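Local coordinates for DUF72 domain-containing protein (PDB 1VPQ) that is of unknown function but has a TIM-barrel-like fold that holds a sulfate ion near the carboxyl ends of its parallel strands, at residues Val83-Gly87 with Ser88-Val92; Pro113-Glu117 with Gln118-Met122; Asp181-Leu185 with Pro186-Pro190. One frame throughout, in Å; residues are numbered along the deposited sequence.

Contact 1: residues Val83-Gly87 with Ser88-Val92. With SO4 (sulfate ion), chain B.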
loop_
_atom_site.group_PDB
_atom_site.type_symbol
_atom_site.label_atom_id
_atom_site.label_comp_id
_atom_site.label_asym_id
_atom_site.label_seq_id
_atom_site.Cartn_x
_atom_site.Cartn_y
_atom_site.Cartn_z
ATOM N N VAL A 83 -3.290 5.858 -1.697
ATOM C CA VAL A 83 -4.599 5.376 -2.147
ATOM C C VAL A 83 -4.460 4.342 -3.256
ATOM O O VAL A 83 -3.645 4.503 -4.159
ATOM C CB VAL A 83 -5.496 6.537 -2.674
ATOM C CG1 VAL A 83 -6.961 6.113 -2.736
ATOM C CG2 VAL A 83 -5.381 7.733 -1.790
ATOM N N LYS A 84 -5.278 3.293 -3.186
ATOM C CA LYS A 84 -5.365 2.320 -4.270
ATOM C C LYS A 84 -6.194 2.877 -5.433
ATOM O O LYS A 84 -7.238 3.503 -5.215
ATOM C CB LYS A 84 -5.976 1.001 -3.780
ATOM C CG LYS A 84 -4.993 0.077 -3.095
ATOM C CD LYS A 84 -5.568 -1.322 -2.963
ATOM C CE LYS A 84 -4.514 -2.331 -2.529
ATOM N NZ LYS A 84 -5.043 -3.730 -2.544
ATOM N N THR A 85 -5.727 2.636 -6.661
ATOM C CA THR A 85 -6.501 2.934 -7.871
ATOM C C THR A 85 -7.791 2.120 -7.838
ATOM O O THR A 85 -7.887 1.143 -7.085
ATOM C CB THR A 85 -5.753 2.549 -9.183
ATOM O OG1 THR A 85 -5.553 1.129 -9.228
ATOM C CG2 THR A 85 -4.413 3.274 -9.312
ATOM N N PRO A 86 -8.783 2.496 -8.673
ATOM C CA PRO A 86 -9.991 1.667 -8.735
ATOM C C PRO A 86 -9.660 0.231 -9.149
ATOM O O PRO A 86 -8.628 -0.008 -9.790
ATOM C CB PRO A 86 -10.854 2.364 -9.796
ATOM C CG PRO A 86 -10.325 3.755 -9.876
ATOM C CD PRO A 86 -8.862 3.651 -9.584
ATOM N N GLY A 87 -10.519 -0.701 -8.753
ATOM C CA GLY A 87 -10.333 -2.125 -9.031
ATOM C C GLY A 87 -10.350 -2.498 -10.501
ATOM O O GLY A 87 -9.694 -3.451 -10.901
ATOM N N SER A 88 -11.102 -1.755 -11.303
ATOM C CA SER A 88 -11.122 -1.942 -12.759
ATOM C C SER A 88 -9.732 -1.790 -13.392
ATOM O O SER A 88 -9.348 -2.537 -14.294
ATOM C CB SER A 88 -12.045 -0.909 -13.401
ATOM O OG SER A 88 -11.581 0.407 -13.144
ATOM N N VAL A 89 -8.998 -0.795 -12.916
ATOM C CA VAL A 89 -7.706 -0.447 -13.489
ATOM C C VAL A 89 -6.692 -1.561 -13.252
ATOM O O VAL A 89 -5.930 -1.907 -14.147
ATOM C CB VAL A 89 -7.212 0.910 -12.936
ATOM C CG1 VAL A 89 -5.743 1.172 -13.298
ATOM C CG2 VAL A 89 -8.114 2.035 -13.458
ATOM N N THR A 90 -6.716 -2.140 -12.054
ATOM C CA THR A 90 -5.764 -3.185 -11.664
ATOM C C THR A 90 -6.208 -4.650 -11.899
ATOM O O THR A 90 -5.352 -5.527 -12.043
ATOM C CB THR A 90 -5.365 -3.008 -10.199
ATOM O OG1 THR A 90 -6.545 -2.851 -9.399
ATOM C CG2 THR A 90 -4.478 -1.780 -10.054
ATOM N N HIS A 91 -7.512 -4.912 -11.945
ATOM C CA HIS A 91 -8.024 -6.296 -11.991
ATOM C C HIS A 91 -8.891 -6.660 -13.208
ATOM O O HIS A 91 -9.265 -7.822 -13.357
ATOM C CB HIS A 91 -8.852 -6.588 -10.724
ATOM C CG HIS A 91 -8.035 -6.687 -9.474
ATOM N ND1 HIS A 91 -7.394 -5.600 -8.915
ATOM C CD2 HIS A 91 -7.754 -7.742 -8.677
ATOM C CE1 HIS A 91 -6.741 -5.987 -7.833
ATOM N NE2 HIS A 91 -6.946 -7.282 -7.665
ATOM N N VAL A 92 -9.239 -5.695 -14.055
ATOM C CA VAL A 92 -10.286 -5.923 -15.063
ATOM C C VAL A 92 -9.881 -5.495 -16.478
ATOM O O VAL A 92 -9.777 -6.329 -17.364
ATOM C CB VAL A 92 -11.609 -5.208 -14.675
ATOM C CG1 VAL A 92 -12.718 -5.531 -15.668
ATOM C CG2 VAL A 92 -12.048 -5.599 -13.275
HETATM S S SO4 B . -3.345 -6.692 -1.248
HETATM O O1 SO4 B . -2.194 -6.677 -2.145
HETATM O O2 SO4 B . -4.502 -7.277 -1.917
HETATM O O3 SO4 B . -3.002 -7.495 -0.084
HETATM O O4 SO4 B . -3.681 -5.323 -0.872
HETATM O O HOH W 1 -6.701 -1.304 -7.347
#
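Thr85 and Thr90 meet at the buried side of the turn from strand 80-84 into helix 87-91, where Thr85 OG1 lies 3.2 Å from Thr90 CG2. Val89 crosses Thr85 at about a right angle, and this side is closed by Met104 of helix 101-116 and Ala125 of strand 120-126. The Thr90 hydroxyl sits between its own backbone N and carbonyl carbon (chi1 49°), which turns it away from the packed methyl to two polar partners. Water 1 is 2.6 Å from Thr90 OG1 and donates to Thr85 O at 2.7 Å, bridging strand end and helix. Thr90 OG1 also lies in the plane of the His91 ring, at its edge, hydrogen-bonded to His91 ND1 at 2.9 Å, which should restrict the rotation of the imidazole.

The looser part is Pro86, Gly87 and Ser88, with Gly87 exposed to solvent. Pro86 takes the N-cap position, its O receiving a weak bond from Val89 N (3.2 Å, 134° at the hydrogen), whereas His91 N reaches Gly87 O at 2.8 Å. Pro86 CB and Ser88 OG approach only to 3.9 Å; the serine hydroxyl is hydrogen-bonded to Asp103. Lys84 stands apart: extended beyond CG, it sends NZ to O4 of a sulfate ion, probably from the crystallisation liquor, at 2.7 Å. Tyr220, Arg203 and Arg157 also bind that ion, while Gln126 takes a second bond from Lys84 NZ. A parallel strand whose carboxyl end passes through a short turn, with proline at the N-cap position, into a helix is in keeping with a TIM barrel.

Contact 2: residues Pro113-Glu117 with Gln118-Met122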
loop_
_atom_site.group_PDB
_atom_site.type_symbol
_atom_site.label_atom_id
_atom_site.label_comp_id
_atom_site.label_asym_id
_atom_site.label_seq_id
_atom_site.Cartn_x
_atom_site.Cartn_y
_atom_site.Cartn_z
ATOM N N PRO A 113 -8.951 17.049 -4.878
ATOM C CA PRO A 113 -8.919 17.754 -3.598
ATOM C C PRO A 113 -7.630 17.559 -2.804
ATOM O O PRO A 113 -6.930 18.521 -2.477
ATOM C CB PRO A 113 -10.088 17.106 -2.811
ATOM C CG PRO A 113 -10.726 16.110 -3.738
ATOM C CD PRO A 113 -10.301 16.512 -5.115
ATOM N N LEU A 114 -7.322 16.302 -2.526
ATOM C CA LEU A 114 -6.378 15.964 -1.476
ATOM C C LEU A 114 -4.937 16.027 -1.942
ATOM O O LEU A 114 -4.031 16.160 -1.126
ATOM C CB LEU A 114 -6.746 14.603 -0.886
ATOM C CG LEU A 114 -8.225 14.598 -0.454
ATOM C CD1 LEU A 114 -8.651 13.292 0.184
ATOM C CD2 LEU A 114 -8.525 15.760 0.500
ATOM N N ILE A 115 -4.730 15.960 -3.250
ATOM C CA ILE A 115 -3.425 16.245 -3.824
ATOM C C ILE A 115 -3.150 17.743 -3.678
ATOM O O ILE A 115 -2.060 18.133 -3.260
ATOM C CB ILE A 115 -3.334 15.804 -5.307
ATOM C CG1 ILE A 115 -3.526 14.289 -5.416
ATOM C CG2 ILE A 115 -1.979 16.191 -5.910
ATOM C CD1 ILE A 115 -3.579 13.757 -6.829
ATOM N N GLU A 116 -4.146 18.572 -3.995
ATOM C CA GLU A 116 -4.026 20.031 -3.853
ATOM C C GLU A 116 -3.783 20.452 -2.399
ATOM O O GLU A 116 -3.079 21.432 -2.136
ATOM C CB GLU A 116 -5.283 20.737 -4.380
ATOM C CG GLU A 116 -5.533 20.562 -5.876
ATOM C CD GLU A 116 -4.559 21.355 -6.739
ATOM O OE1 GLU A 116 -4.611 22.616 -6.718
ATOM O OE2 GLU A 116 -3.749 20.707 -7.446
ATOM N N GLU A 117 -4.364 19.701 -1.466
ATOM C CA GLU A 117 -4.172 19.934 -0.030
ATOM C C GLU A 117 -2.944 19.215 0.517
ATOM O O GLU A 117 -2.691 19.247 1.716
ATOM C CB GLU A 117 -5.420 19.510 0.742
ATOM C CG GLU A 117 -6.619 20.366 0.400
ATOM C CD GLU A 117 -7.901 19.900 1.030
ATOM O OE1 GLU A 117 -7.872 18.948 1.836
ATOM O OE2 GLU A 117 -8.947 20.502 0.712
ATOM N N GLN A 118 -2.194 18.567 -0.370
ATOM C CA GLN A 118 -0.915 17.945 -0.037
ATOM C C GLN A 118 -1.042 16.839 1.008
ATOM O O GLN A 118 -0.154 16.648 1.840
ATOM C CB GLN A 118 0.075 19.014 0.418
ATOM C CG GLN A 118 0.083 20.226 -0.481
ATOM C CD GLN A 118 1.373 20.998 -0.401
ATOM O OE1 GLN A 118 2.080 21.135 -1.398
ATOM N NE2 GLN A 118 1.702 21.497 0.792
ATOM N N ARG A 119 -2.149 16.111 0.950
ATOM C CA ARG A 119 -2.410 15.011 1.870
ATOM C C ARG A 119 -2.083 13.684 1.198
ATOM O O ARG A 119 -1.741 12.713 1.870
ATOM C CB ARG A 119 -3.870 15.033 2.330
ATOM C CG ARG A 119 -4.420 16.443 2.533
ATOM C CD ARG A 119 -5.356 16.562 3.720
ATOM N NE ARG A 119 -4.652 16.413 4.999
ATOM C CZ ARG A 119 -5.097 16.853 6.175
ATOM N NH1 ARG A 119 -6.253 17.498 6.283
ATOM N NH2 ARG A 119 -4.371 16.649 7.258
ATOM N N LEU A 120 -2.186 13.654 -0.131
ATOM C CA LEU A 120 -1.917 12.457 -0.916
ATOM C C LEU A 120 -0.456 12.385 -1.331
ATOM O O LEU A 120 0.031 13.248 -2.057
ATOM C CB LEU A 120 -2.803 12.425 -2.161
ATOM C CG LEU A 120 -2.618 11.202 -3.072
ATOM C CD1 LEU A 120 -2.691 9.909 -2.285
ATOM C CD2 LEU A 120 -3.647 11.183 -4.186
ATOM N N LYS A 121 0.225 11.337 -0.872
ATOM C CA LYS A 121 1.653 11.141 -1.138
ATOM C C LYS A 121 1.924 10.235 -2.345
ATOM O O LYS A 121 2.951 10.386 -3.015
ATOM C CB LYS A 121 2.343 10.549 0.102
ATOM C CG LYS A 121 2.456 11.499 1.294
ATOM C CD LYS A 121 3.519 12.555 1.092
ATOM C CE LYS A 121 4.128 13.005 2.410
ATOM N NZ LYS A 121 5.060 14.147 2.226
ATOM N N MET A 122 1.021 9.292 -2.606
ATOM C CA MET A 122 1.240 8.266 -3.631
ATOM C C MET A 122 -0.050 7.517 -3.966
ATOM O O MET A 122 -0.898 7.302 -3.098
ATOM C CB MET A 122 2.298 7.268 -3.140
ATOM C CG MET A 122 2.771 6.216 -4.148
ATOM S SD MET A 122 3.996 6.785 -5.332
ATOM C CE MET A 122 5.331 7.420 -4.326
#
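A Schellman motif ends helix 101-116 and turns the chain into strand 120-126, with Leu114 and Ile115 of the last turn gripping the backbone of residues 118-120. Gln118 has the positive phi of the motif (62°), and its N reaches back to Ile115 O at 2.9 Å, coming from well above the carbonyl plane. Arg119 N makes the longer return to Leu114 O, 2.8 Å away and almost in line with the carbonyl bond (171° at the oxygen). The same oxygen accepts Leu120 N at 3.3 Å, again from above its plane, so one carbonyl holds both the turn and the first residue of the strand.

The apolar side chains follow this turn. Leu120 carries CG anti to its N (chi1 -180°), which lays it alongside Ile115, both pointing the same way. Leu120 CD2 presses on Ile115 CG1 at 3.3 Å, tighter than usual van der Waals contact. Beyond this pair, Ile115 touches Tyr148 and Tyr150, and Leu120 rests on Val83 of the neighbouring strand. On another flank the CB atoms of Leu114 and Arg119 stand 4.3 Å apart, both side chains lying against Phe81 and Leu72. Nearer solvent, Arg119 CG passes Glu117 CB at 3.7 Å, but the charged ends do not join: Glu117 OE1 stays 4.9 Å from Arg119 NH1, and Arg119 NH2 bonds weakly to Thr75 O instead. Such a helix C-cap leading straight into a parallel strand is the alpha-to-beta return of a TIM-barrel-type fold.

Contact 3: residues Asp181-Leu185 with Pro186-Pro190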
loop_
_atom_site.group_PDB
_atom_site.type_symbol
_atom_site.label_atom_id
_atom_site.label_comp_id
_atom_site.label_asym_id
_atom_site.label_seq_id
_atom_site.Cartn_x
_atom_site.Cartn_y
_atom_site.Cartn_z
ATOM N N ASP A 181 6.934 -7.850 0.792
ATOM C CA ASP A 181 7.124 -9.104 1.502
ATOM C C ASP A 181 5.799 -9.868 1.563
ATOM O O ASP A 181 4.805 -9.388 2.114
ATOM C CB ASP A 181 7.704 -8.917 2.901
ATOM C CG ASP A 181 8.259 -10.217 3.459
ATOM O OD1 ASP A 181 9.343 -10.645 3.001
ATOM O OD2 ASP A 181 7.595 -10.825 4.327
ATOM N N GLU A 182 5.838 -11.061 0.979
ATOM C CA GLU A 182 4.701 -11.940 0.755
ATOM C C GLU A 182 5.117 -13.332 1.187
ATOM O O GLU A 182 6.296 -13.563 1.431
ATOM C CB GLU A 182 4.417 -12.007 -0.750
ATOM C CG GLU A 182 3.282 -11.162 -1.243
ATOM C CD GLU A 182 3.252 -11.080 -2.748
ATOM O OE1 GLU A 182 3.552 -12.083 -3.421
ATOM O OE2 GLU A 182 2.932 -10.003 -3.273
ATOM N N PRO A 183 4.168 -14.288 1.236
ATOM C CA PRO A 183 4.541 -15.692 1.451
ATOM C C PRO A 183 5.650 -16.219 0.511
ATOM O O PRO A 183 5.777 -15.769 -0.641
ATOM C CB PRO A 183 3.223 -16.431 1.221
ATOM C CG PRO A 183 2.179 -15.454 1.578
ATOM C CD PRO A 183 2.709 -14.124 1.127
ATOM N N LYS A 184 6.457 -17.147 1.020
ATOM C CA LYS A 184 7.567 -17.726 0.257
ATOM C C LYS A 184 7.076 -19.004 -0.407
ATOM O O LYS A 184 7.436 -20.123 -0.016
ATOM C CB LYS A 184 8.793 -17.987 1.152
ATOM C CG LYS A 184 9.183 -16.821 2.068
ATOM C CD LYS A 184 9.232 -15.479 1.353
ATOM C CE LYS A 184 9.844 -14.397 2.234
ATOM N NZ LYS A 184 9.896 -13.082 1.538
ATOM N N LEU A 185 6.240 -18.814 -1.422
ATOM C CA LEU A 185 5.535 -19.910 -2.070
ATOM C C LEU A 185 5.696 -19.831 -3.582
ATOM O O LEU A 185 5.991 -18.757 -4.124
ATOM C CB LEU A 185 4.049 -19.855 -1.713
ATOM C CG LEU A 185 3.687 -19.944 -0.225
ATOM C CD1 LEU A 185 2.280 -19.416 -0.003
ATOM C CD2 LEU A 185 3.808 -21.376 0.302
ATOM N N PRO A 186 5.487 -20.965 -4.270
ATOM C CA PRO A 186 5.537 -20.991 -5.727
ATOM C C PRO A 186 4.659 -19.920 -6.401
ATOM O O PRO A 186 3.503 -19.728 -6.027
ATOM C CB PRO A 186 5.023 -22.401 -6.060
ATOM C CG PRO A 186 5.370 -23.202 -4.875
ATOM C CD PRO A 186 5.182 -22.301 -3.717
ATOM N N GLY A 187 5.236 -19.207 -7.360
ATOM C CA GLY A 187 4.472 -18.300 -8.217
ATOM C C GLY A 187 4.402 -16.847 -7.798
ATOM O O GLY A 187 4.106 -15.983 -8.623
ATOM N N LEU A 188 4.662 -16.580 -6.522
ATOM C CA LEU A 188 4.510 -15.234 -5.965
ATOM C C LEU A 188 5.744 -14.372 -6.182
ATOM O O LEU A 188 6.855 -14.882 -6.330
ATOM C CB LEU A 188 4.207 -15.308 -4.471
ATOM C CG LEU A 188 2.872 -15.949 -4.093
ATOM C CD1 LEU A 188 2.690 -15.926 -2.589
ATOM C CD2 LEU A 188 1.721 -15.242 -4.786
ATOM N N PHE A 189 5.540 -13.059 -6.188
ATOM C CA PHE A 189 6.619 -12.128 -6.479
ATOM C C PHE A 189 7.549 -12.051 -5.266
ATOM O O PHE A 189 7.080 -11.934 -4.130
ATOM C CB PHE A 189 6.055 -10.749 -6.843
ATOM C CG PHE A 189 7.062 -9.829 -7.474
ATOM C CD1 PHE A 189 7.862 -9.021 -6.689
ATOM C CD2 PHE A 189 7.209 -9.771 -8.848
ATOM C CE1 PHE A 189 8.805 -8.171 -7.265
ATOM C CE2 PHE A 189 8.141 -8.919 -9.425
ATOM C CZ PHE A 189 8.937 -8.119 -8.634
ATOM N N PRO A 190 8.875 -12.134 -5.498
ATOM C CA PRO A 190 9.829 -12.136 -4.384
ATOM C C PRO A 190 10.077 -10.766 -3.763
ATOM O O PRO A 190 9.569 -9.752 -4.239
ATOM C CB PRO A 190 11.113 -12.647 -5.035
ATOM C CG PRO A 190 11.024 -12.175 -6.434
ATOM C CD PRO A 190 9.562 -12.251 -6.797
HETATM O O HOH W 2 7.837 -11.230 -1.290
#
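The carboxylate of Glu182 lies against the backbone and side chain of the returning chain, its OE1 3.5 Å from Leu188 CB and also 3.5 Å from Phe189 N, while OE2 faces Arg157 in a long, weak ion pair. The Phe189 ring, directed away from this carboxylate, carries Pro190 on one face, with Pro190 CD 3.5 Å above the ring plane and offset toward the rim. Both belong to a loop after strand 176-181 that doubles back through a type II beta turn from Leu185 to Leu188. Gly187 takes the position with positive phi (94°), where a CB would jam against the preceding carbonyl oxygen, so the turn calls for glycine.

Leu188 fills the inside of the bend. With CG beside its backbone N and anti to the carbonyl carbon (chi1 -65°), it crosses Pro183 at a slant and brings CD1 to 3.9 Å from Pro183 CB. The same methyl is 4.2 Å from Leu185 CB, and Phe212 touches the side chain from outside the loop. Replacing Leu188 by an alanine removes the branch beyond CB and is likely to leave Pro183 and Leu185 without their shared apolar partner, opening a gap between the two arms of the loop.

Water 2 joins the two arms, donating to Phe189 O at 3.0 Å and accepting a weak bond from Glu182 N. Within the first arm, Lys184, the centre of an inverse gamma turn, folds its chain back to Asp181, whose OD2 forms a salt bridge with Arg207 and a hydrogen bond with Tyr224. In a salt bridge of its own, Lys184 NZ reaches Asp181 OD1 at 2.9 Å, arriving from above the carboxylate plane, 43° out of it.

Along the chain the three contacts follow in series, each a local turn, only that of contact 3 doubling the chain back, so none nests in or crosses another. Contact 1 turns the carboxyl end of strand 80-84 into helix 87-91; contact 2 joins helix 101-116 to the start of strand 120-126. These strands are neighbours in the parallel sheet, and the contacts meet there: Val83 N probably hydrogen-bonds Met122 O. Contact 3 folds the loop after strand 176-181, its centre about 32 Å from that of contact 2, on the opposite side of the chain's centre. It does not touch contact 1, yet Arg157 links their surroundings, binding the sulfate of Lys84 and weakly pairing with Glu182.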